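Local atomic coordinates of tailspike protein (Acinetobacter phage vB_ApiP_P1, PDB entry 6E1R), a protein that probably recognises and hydrolyses the surface polysaccharide of its Acinetobacter host, as a trimeric phage tailspike. Residues 142-153 with 166-174; 197-205 with 222-230. One frame throughout, in Å; residues are numbered along the deposited sequence.

Interaction 1 of 2, residues 142-153 with 166-174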
loop_
_atom_site.group_PDB
_atom_site.type_symbol
_atom_site.label_atom_id
_atom_site.label_comp_id
_atom_site.label_asym_id
_atom_site.label_seq_id
_atom_site.Cartn_x
_atom_site.Cartn_y
_atom_site.Cartn_z
ATOM N N ARG A 142 -3.113 30.874 -3.634
ATOM C CA ARG A 142 -3.784 31.870 -2.807
ATOM C C ARG A 142 -3.347 31.726 -1.354
ATOM O O ARG A 142 -3.525 30.666 -0.748
ATOM C CB ARG A 142 -5.298 31.713 -2.937
ATOM C CG ARG A 142 -6.104 32.698 -2.118
ATOM C CD ARG A 142 -5.966 34.118 -2.647
ATOM N NE ARG A 142 -6.346 34.236 -4.054
ATOM C CZ ARG A 142 -5.516 34.611 -5.023
ATOM N NH1 ARG A 142 -4.258 34.918 -4.742
ATOM N NH2 ARG A 142 -5.947 34.689 -6.275
ATOM N N SER A 143 -2.771 32.789 -0.801
ATOM C CA SER A 143 -2.108 32.731 0.493
ATOM C C SER A 143 -2.869 33.523 1.548
ATOM O O SER A 143 -3.579 34.484 1.244
ATOM C CB SER A 143 -0.673 33.262 0.396
ATOM O OG SER A 143 -0.658 34.664 0.204
ATOM N N ILE A 144 -2.711 33.095 2.800
ATOM C CA ILE A 144 -3.213 33.809 3.969
ATOM C C ILE A 144 -2.042 33.978 4.927
ATOM O O ILE A 144 -1.482 32.985 5.407
ATOM C CB ILE A 144 -4.369 33.066 4.660
ATOM C CG1 ILE A 144 -5.532 32.849 3.691
ATOM C CG2 ILE A 144 -4.834 33.836 5.888
ATOM C CD1 ILE A 144 -6.764 32.248 4.340
ATOM N N THR A 145 -1.678 35.225 5.210
ATOM C CA THR A 145 -0.525 35.543 6.042
ATOM C C THR A 145 -0.984 36.028 7.411
ATOM O O THR A 145 -1.926 36.820 7.517
ATOM C CB THR A 145 0.353 36.609 5.376
ATOM O OG1 THR A 145 0.697 36.187 4.051
ATOM C CG2 THR A 145 1.631 36.827 6.174
ATOM N N ALA A 146 -0.311 35.551 8.455
ATOM C CA ALA A 146 -0.590 35.957 9.828
ATOM C C ALA A 146 0.396 37.053 10.217
ATOM O O ALA A 146 1.604 36.809 10.303
ATOM C CB ALA A 146 -0.495 34.767 10.779
ATOM N N THR A 147 -0.122 38.256 10.451
ATOM C CA THR A 147 0.693 39.407 10.810
ATOM C C THR A 147 0.943 39.513 12.310
ATOM O O THR A 147 1.487 40.525 12.765
ATOM C CB THR A 147 0.041 40.695 10.298
ATOM O OG1 THR A 147 -1.300 40.786 10.794
ATOM C CG2 THR A 147 0.017 40.708 8.776
ATOM N N ALA A 148 0.561 38.500 13.083
ATOM C CA ALA A 148 0.827 38.457 14.512
ATOM C C ALA A 148 1.153 37.024 14.908
ATOM O O ALA A 148 1.029 36.091 14.110
ATOM C CB ALA A 148 -0.360 38.988 15.325
ATOM N N ASP A 149 1.580 36.851 16.160
ATOM C CA ASP A 149 1.888 35.525 16.693
ATOM C C ASP A 149 0.596 34.836 17.145
ATOM O O ASP A 149 0.379 34.544 18.320
ATOM C CB ASP A 149 2.893 35.634 17.832
ATOM C CG ASP A 149 3.481 34.294 18.221
ATOM O OD1 ASP A 149 3.228 33.300 17.507
ATOM O OD2 ASP A 149 4.196 34.234 19.243
ATOM N N ILE A 150 -0.268 34.578 16.168
ATOM C CA ILE A 150 -1.590 34.007 16.435
ATOM C C ILE A 150 -1.902 32.952 15.392
ATOM O O ILE A 150 -1.440 33.018 14.246
ATOM C CB ILE A 150 -2.694 35.087 16.425
ATOM C CG1 ILE A 150 -2.583 35.964 15.173
ATOM C CG2 ILE A 150 -2.628 35.936 17.684
ATOM C CD1 ILE A 150 -3.527 35.575 14.053
ATOM N N PRO A 151 -2.698 31.952 15.771
ATOM C CA PRO A 151 -3.161 30.972 14.781
ATOM C C PRO A 151 -4.101 31.625 13.778
ATOM O O PRO A 151 -5.001 32.379 14.152
ATOM C CB PRO A 151 -3.882 29.920 15.632
ATOM C CG PRO A 151 -4.283 30.651 16.872
ATOM C CD PRO A 151 -3.183 31.640 17.126
ATOM N N ILE A 152 -3.875 31.339 12.493
ATOM C CA ILE A 152 -4.745 31.875 11.448
ATOM C C ILE A 152 -6.173 31.383 11.649
ATOM O O ILE A 152 -7.134 32.157 11.570
ATOM C CB ILE A 152 -4.204 31.497 10.057
ATOM C CG1 ILE A 152 -2.876 32.207 9.794
ATOM C CG2 ILE A 152 -5.222 31.827 8.978
ATOM C CD1 ILE A 152 -2.262 31.876 8.452
ATOM N N PHE A 153 -6.328 30.091 11.919
ATOM C CA PHE A 153 -7.613 29.502 12.262
ATOM C C PHE A 153 -7.526 28.872 13.643
ATOM O O PHE A 153 -6.494 28.302 14.013
ATOM C CB PHE A 153 -8.052 28.455 11.231
ATOM C CG PHE A 153 -8.494 29.043 9.920
ATOM C CD1 PHE A 153 -9.768 29.570 9.779
ATOM C CD2 PHE A 153 -7.642 29.062 8.828
ATOM C CE1 PHE A 153 -10.182 30.109 8.577
ATOM C CE2 PHE A 153 -8.051 29.600 7.622
ATOM C CZ PHE A 153 -9.323 30.125 7.496
ATOM N N PHE A 166 -10.186 22.387 2.984
ATOM C CA PHE A 166 -9.222 23.438 2.672
ATOM C C PHE A 166 -8.563 23.090 1.346
ATOM O O PHE A 166 -7.759 22.155 1.274
ATOM C CB PHE A 166 -8.187 23.581 3.786
ATOM C CG PHE A 166 -8.778 23.997 5.098
ATOM C CD1 PHE A 166 -9.272 23.051 5.980
ATOM C CD2 PHE A 166 -8.851 25.334 5.445
ATOM C CE1 PHE A 166 -9.822 23.430 7.186
ATOM C CE2 PHE A 166 -9.402 25.720 6.649
ATOM C CZ PHE A 166 -9.889 24.767 7.520
ATOM N N GLY A 167 -8.899 23.844 0.303
ATOM C CA GLY A 167 -8.411 23.540 -1.025
ATOM C C GLY A 167 -7.506 24.600 -1.615
ATOM O O GLY A 167 -7.944 25.721 -1.891
ATOM N N LYS A 168 -6.235 24.247 -1.803
ATOM C CA LYS A 168 -5.267 25.071 -2.524
ATOM C C LYS A 168 -5.117 26.451 -1.878
ATOM O O LYS A 168 -5.372 27.493 -2.487
ATOM C CB LYS A 168 -5.661 25.171 -4.001
ATOM C CG LYS A 168 -5.812 23.798 -4.643
ATOM C CD LYS A 168 -6.395 23.857 -6.038
ATOM C CE LYS A 168 -6.504 22.458 -6.629
ATOM N NZ LYS A 168 -7.219 22.446 -7.934
ATOM N N LEU A 169 -4.692 26.434 -0.618
ATOM C CA LEU A 169 -4.432 27.638 0.155
ATOM C C LEU A 169 -3.035 27.561 0.752
ATOM O O LEU A 169 -2.573 26.483 1.135
ATOM C CB LEU A 169 -5.470 27.827 1.270
ATOM C CG LEU A 169 -6.901 28.117 0.816
ATOM C CD1 LEU A 169 -7.854 28.115 2.000
ATOM C CD2 LEU A 169 -6.959 29.448 0.086
HETATM N N MSE A 170 -2.367 28.705 0.825
HETATM C CA MSE A 170 -1.034 28.771 1.407
HETATM C C MSE A 170 -1.065 29.586 2.693
HETATM O O MSE A 170 -1.777 30.581 2.786
HETATM C CB MSE A 170 -0.042 29.374 0.412
HETATM C CG MSE A 170 1.404 29.333 0.868
HETATM SE SE MSE A 170 2.631 29.803 -0.570
HETATM C CE MSE A 170 4.323 29.535 0.367
ATOM N N PHE A 171 -0.297 29.159 3.690
ATOM C CA PHE A 171 -0.275 29.811 4.993
ATOM C C PHE A 171 1.126 30.341 5.254
ATOM O O PHE A 171 2.099 29.580 5.214
ATOM C CB PHE A 171 -0.709 28.839 6.091
ATOM C CG PHE A 171 -2.062 28.233 5.857
ATOM C CD1 PHE A 171 -3.208 28.886 6.276
ATOM C CD2 PHE A 171 -2.189 27.018 5.205
ATOM C CE1 PHE A 171 -4.457 28.333 6.059
ATOM C CE2 PHE A 171 -3.435 26.460 4.983
ATOM C CZ PHE A 171 -4.570 27.120 5.411
ATOM N N LYS A 172 1.225 31.641 5.523
ATOM C CA LYS A 172 2.497 32.304 5.770
ATOM C C LYS A 172 2.427 33.055 7.093
ATOM O O LYS A 172 1.384 33.114 7.751
ATOM C CB LYS A 172 2.863 33.264 4.631
ATOM C CG LYS A 172 2.936 32.627 3.256
ATOM C CD LYS A 172 3.328 33.657 2.209
ATOM C CE LYS A 172 3.472 33.029 0.834
ATOM N NZ LYS A 172 3.836 34.032 -0.206
ATOM N N ALA A 173 3.560 33.638 7.476
ATOM C CA ALA A 173 3.661 34.476 8.661
ATOM C C ALA A 173 4.490 35.703 8.316
ATOM O O ALA A 173 5.530 35.591 7.660
ATOM C CB ALA A 173 4.292 33.721 9.837
ATOM N N SER A 174 4.021 36.874 8.753
ATOM C CA SER A 174 4.748 38.106 8.463
ATOM C C SER A 174 6.092 38.133 9.179
ATOM O O SER A 174 7.079 38.650 8.642
ATOM C CB SER A 174 3.908 39.321 8.853
ATOM O OG SER A 174 3.844 39.461 10.261
HETATM O O HOH W 1 4.132 41.870 11.522
#

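Interaction 2 of 2, residues 197-205 with 222-230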
loop_
_atom_site.group_PDB
_atom_site.type_symbol
_atom_site.label_atom_id
_atom_site.label_comp_id
_atom_site.label_asym_id
_atom_site.label_seq_id
_atom_site.Cartn_x
_atom_site.Cartn_y
_atom_site.Cartn_z
ATOM N N HIS A 197 -3.600 20.182 -1.703
ATOM C CA HIS A 197 -2.541 21.011 -2.283
ATOM C C HIS A 197 -2.309 22.286 -1.476
ATOM O O HIS A 197 -2.009 23.347 -2.029
ATOM C CB HIS A 197 -2.835 21.348 -3.747
ATOM C CG HIS A 197 -2.741 20.174 -4.671
ATOM N ND1 HIS A 197 -3.661 19.148 -4.672
ATOM C CD2 HIS A 197 -1.835 19.867 -5.630
ATOM C CE1 HIS A 197 -3.325 18.259 -5.589
ATOM N NE2 HIS A 197 -2.220 18.671 -6.184
ATOM N N CYS A 198 -2.436 22.187 -0.156
ATOM C CA CYS A 198 -2.166 23.327 0.705
ATOM C C CYS A 198 -0.678 23.419 1.004
ATOM O O CYS A 198 -0.011 22.409 1.243
ATOM C CB CYS A 198 -2.966 23.231 2.004
ATOM S SG CYS A 198 -4.757 23.394 1.788
ATOM N N VAL A 199 -0.157 24.642 0.988
ATOM C CA VAL A 199 1.258 24.902 1.210
ATOM C C VAL A 199 1.415 25.581 2.561
ATOM O O VAL A 199 0.627 26.462 2.922
ATOM C CB VAL A 199 1.855 25.767 0.082
ATOM C CG1 VAL A 199 3.337 26.011 0.317
ATOM C CG2 VAL A 199 1.622 25.109 -1.268
ATOM N N PHE A 200 2.429 25.160 3.310
ATOM C CA PHE A 200 2.715 25.697 4.635
ATOM C C PHE A 200 4.110 26.305 4.600
ATOM O O PHE A 200 5.109 25.580 4.536
ATOM C CB PHE A 200 2.594 24.611 5.703
ATOM C CG PHE A 200 1.204 24.051 5.834
ATOM C CD1 PHE A 200 0.747 23.077 4.960
ATOM C CD2 PHE A 200 0.350 24.509 6.825
ATOM C CE1 PHE A 200 -0.535 22.567 5.075
ATOM C CE2 PHE A 200 -0.930 24.002 6.946
ATOM C CZ PHE A 200 -1.373 23.029 6.070
ATOM N N ASP A 201 4.171 27.633 4.630
ATOM C CA ASP A 201 5.438 28.335 4.503
ATOM C C ASP A 201 6.307 28.100 5.733
ATOM O O ASP A 201 5.815 27.978 6.858
ATOM C CB ASP A 201 5.191 29.832 4.302
ATOM C CG ASP A 201 6.418 30.567 3.799
ATOM O OD1 ASP A 201 7.386 30.709 4.574
ATOM O OD2 ASP A 201 6.415 30.999 2.627
ATOM N N ARG A 202 7.621 28.043 5.505
ATOM C CA ARG A 202 8.565 27.800 6.588
ATOM C C ARG A 202 8.646 28.964 7.565
ATOM O O ARG A 202 9.231 28.807 8.643
ATOM C CB ARG A 202 9.952 27.512 6.015
ATOM C CG ARG A 202 10.696 26.383 6.704
ATOM C CD ARG A 202 12.136 26.325 6.228
ATOM N NE ARG A 202 12.243 26.483 4.780
ATOM C CZ ARG A 202 13.333 26.916 4.154
ATOM N NH1 ARG A 202 14.416 27.240 4.848
ATOM N NH2 ARG A 202 13.342 27.029 2.833
ATOM N N SER A 203 8.080 30.121 7.216
ATOM C CA SER A 203 8.036 31.248 8.138
ATOM C C SER A 203 7.166 30.959 9.352
ATOM O O SER A 203 7.354 31.586 10.400
ATOM C CB SER A 203 7.530 32.498 7.417
ATOM O OG SER A 203 6.286 32.252 6.783
ATOM N N LEU A 204 6.224 30.028 9.232
ATOM C CA LEU A 204 5.382 29.652 10.356
ATOM C C LEU A 204 6.205 28.961 11.435
ATOM O O LEU A 204 7.191 28.273 11.155
ATOM C CB LEU A 204 4.263 28.720 9.890
ATOM C CG LEU A 204 3.186 29.294 8.972
ATOM C CD1 LEU A 204 2.349 28.169 8.378
ATOM C CD2 LEU A 204 2.308 30.282 9.723
ATOM N N ARG A 205 5.791 29.155 12.689
ATOM C CA ARG A 205 6.394 28.401 13.783
ATOM C C ARG A 205 5.928 26.951 13.766
ATOM O O ARG A 205 6.732 26.029 13.952
ATOM C CB ARG A 205 6.063 29.063 15.121
ATOM C CG ARG A 205 6.659 28.358 16.326
ATOM C CD ARG A 205 8.171 28.277 16.238
ATOM N NE ARG A 205 8.740 27.566 17.378
ATOM C CZ ARG A 205 8.938 26.253 17.413
ATOM N NH1 ARG A 205 8.608 25.504 16.369
ATOM N NH2 ARG A 205 9.462 25.686 18.491
ATOM N N PHE A 222 5.204 21.231 3.250
ATOM C CA PHE A 222 5.553 21.745 4.572
ATOM C C PHE A 222 7.011 22.194 4.553
ATOM O O PHE A 222 7.924 21.366 4.631
ATOM C CB PHE A 222 5.323 20.692 5.652
ATOM C CG PHE A 222 3.878 20.336 5.863
ATOM C CD1 PHE A 222 3.253 19.398 5.058
ATOM C CD2 PHE A 222 3.149 20.929 6.880
ATOM C CE1 PHE A 222 1.928 19.064 5.257
ATOM C CE2 PHE A 222 1.822 20.600 7.084
ATOM C CZ PHE A 222 1.210 19.666 6.272
ATOM N N GLY A 223 7.224 23.502 4.442
ATOM C CA GLY A 223 8.523 24.098 4.673
ATOM C C GLY A 223 9.479 24.133 3.502
ATOM O O GLY A 223 10.662 24.430 3.708
ATOM N N THR A 224 9.018 23.861 2.281
ATOM C CA THR A 224 9.916 23.963 1.133
ATOM C C THR A 224 10.234 25.419 0.831
ATOM O O THR A 224 11.400 25.788 0.644
ATOM C CB THR A 224 9.307 23.280 -0.092
ATOM O OG1 THR A 224 9.021 21.910 0.214
ATOM C CG2 THR A 224 10.274 23.335 -1.267
ATOM N N TYR A 225 9.208 26.262 0.782
ATOM C CA TYR A 225 9.356 27.673 0.468
ATOM C C TYR A 225 9.308 28.495 1.750
ATOM O O TYR A 225 8.661 28.117 2.730
ATOM C CB TYR A 225 8.263 28.134 -0.499
ATOM C CG TYR A 225 8.204 27.316 -1.767
ATOM C CD1 TYR A 225 9.005 27.631 -2.857
ATOM C CD2 TYR A 225 7.354 26.222 -1.873
ATOM C CE1 TYR A 225 8.958 26.883 -4.020
ATOM C CE2 TYR A 225 7.301 25.468 -3.030
ATOM C CZ TYR A 225 8.104 25.804 -4.100
ATOM O OH TYR A 225 8.054 25.057 -5.255
HETATM N N MSE A 226 10.007 29.624 1.734
HETATM C CA MSE A 226 10.123 30.467 2.917
HETATM C C MSE A 226 10.034 31.944 2.545
HETATM O O MSE A 226 10.964 32.499 1.959
HETATM C CB MSE A 226 11.438 30.177 3.641
HETATM C CG MSE A 226 11.500 30.687 5.069
HETATM SE SE MSE A 226 13.320 30.655 5.772
HETATM C CE MSE A 226 13.044 29.514 7.318
ATOM N N SER A 227 8.912 32.579 2.891
ATOM C CA SER A 227 8.712 33.978 2.519
ATOM C C SER A 227 9.627 34.896 3.321
ATOM O O SER A 227 10.264 35.796 2.762
ATOM C CB SER A 227 7.247 34.367 2.712
ATOM O OG SER A 227 6.896 34.369 4.084
ATOM N N THR A 228 9.704 34.686 4.634
ATOM C CA THR A 228 10.605 35.437 5.496
ATOM C C THR A 228 11.372 34.464 6.382
ATOM O O THR A 228 10.892 33.371 6.691
ATOM C CB THR A 228 9.851 36.477 6.350
ATOM O OG1 THR A 228 10.794 37.301 7.048
ATOM C CG2 THR A 228 8.928 35.802 7.349
ATOM N N THR A 229 12.574 34.874 6.784
ATOM C CA THR A 229 13.471 33.990 7.520
ATOM C C THR A 229 12.898 33.619 8.882
ATOM O O THR A 229 12.389 34.470 9.616
ATOM C CB THR A 229 14.840 34.650 7.694
ATOM O OG1 THR A 229 14.788 35.998 7.213
ATOM C CG2 THR A 229 15.902 33.883 6.920
ATOM N N ASN A 230 12.998 32.333 9.220
ATOM C CA ASN A 230 12.542 31.788 10.495
ATOM C C ASN A 230 13.766 31.368 11.301
ATOM O O ASN A 230 14.481 30.436 10.917
ATOM C CB ASN A 230 11.595 30.609 10.269
ATOM C CG ASN A 230 11.010 30.053 11.560
ATOM O OD1 ASN A 230 11.564 30.233 12.645
ATOM N ND2 ASN A 230 9.880 29.365 11.441
#

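Interaction 1 of 2, residues 142-153 with 166-174
The carbonyl oxygen of Met170, a selenomethionine here, accepts from the backbone N of Ile144 at 2.7 Å. That oxygen also receives a CA-H...O contact from Ser143. Four more backbone bonds join the parallel strands 142-146 and 169-173. Met170 N, Lys172 N and Ser174 N donate to Arg142 O, Ile144 O and Ala146 O, and Ala146 N donates to Lys172 O. The last of the series, Ser174 N to Ala146 O, is 2.9 Å long and nearly straight at 175°. A water links Ser174 OG, at 2.7 Å, to Thr147 O.

Side chains alternate between two faces. On the face of Ser143 and Thr145, the extended Lys172 chain crosses Thr145 at a slant. Lys172 CB lies 3.7 Å from Thr145 OG1, and Lys172 CE reaches Ser143 CB. Thr145 turns CG2 away from its own backbone N (OG1 at chi1 -54°), which lays the methyl against the peptide before Ser174.

The other face is mostly apolar, with Ile144, Ala146, Leu169, Phe171 and Ala173. Arg142 also starts there, but its bent chain leads away from 166-174 to salt bridges with Asp116 and Asp134. Ile152 stands on the next face of the coil, beyond the turn. Ile152 CD1 lies in the plane of the Phe171 ring, at its edge, 3.8 Å from Phe171 CD1. Phe153 meets the same ring edge with CE2, 4.1 Å from Phe171 CE1. Phe166 turns its edge to one face of Phe153, a T-shaped pair with planes at 68°.

The chemistry divides the work: backbone bonds set the register of successive coils, while Ile152 and the three phenylalanines pack the inside of a right-handed parallel beta-helix.

Interaction 2 of 2, residues 197-205 with 222-230
The backbones run parallel at Phe200 and Phe222, where Gly223 N donates to Phe200 O at 3.0 Å, and then separate into loops. The Phe200 and Phe222 rings point the same way in an offset stack, with planes at 4° and centroids 4.4 Å apart.

Beyond them, Asp201 OD1 is gripped by three donors. It takes Ser227 N on its syn lone pair at 2.9 Å and Ser203 N on its anti lone pair at 2.8 Å, closing an Asx turn. Ser203 OG comes from above the carboxylate plane. These bonds fix the carboxylate's rotation.

Arg202 N binds Tyr225 O in the carbonyl plane. The Arg202 side chain bends at chi3 (-44°), bringing NE within 2.8 Å of Gly223 O and NH2 to Thr224 O at the guanidinium edge. Selenomethionine Met226 crosses at about a right angle, with CB over one guanidinium face. Asn230 ND2 meets Arg202 O in the Asn230 amide plane at 2.9 Å, and it also bonds to Gly233 O.

Stacked phenylalanines at equivalent places on successive coils are characteristic of a parallel beta-helix. Here the Asx and type I turns at 201-204 present Asp201 and Arg202 to the loop excursion that follows Phe222.

Interactions 1 and 2 follow each other along the beta-helix, with centres about 10 Å apart. Strands 169-173 and 199-200 are neighbours and join them directly. Phe171 N lies 3.0 Å from Val199 O and Phe171 O lies 2.9 Å from Asp201 N, both probable hydrogen bonds. Inside, the Phe171 ring meets that of Phe200, with planes at about 25°, so the aromatic row continues from interaction 1 into the stack of interaction 2. Ala173 N donates to Ser203 OG, tying the loop to the earlier coil. Both contacts reach the second subunit: Lys168 pairs with its Glu132, and Tyr225 OH hydrogen-bonds its Gln192.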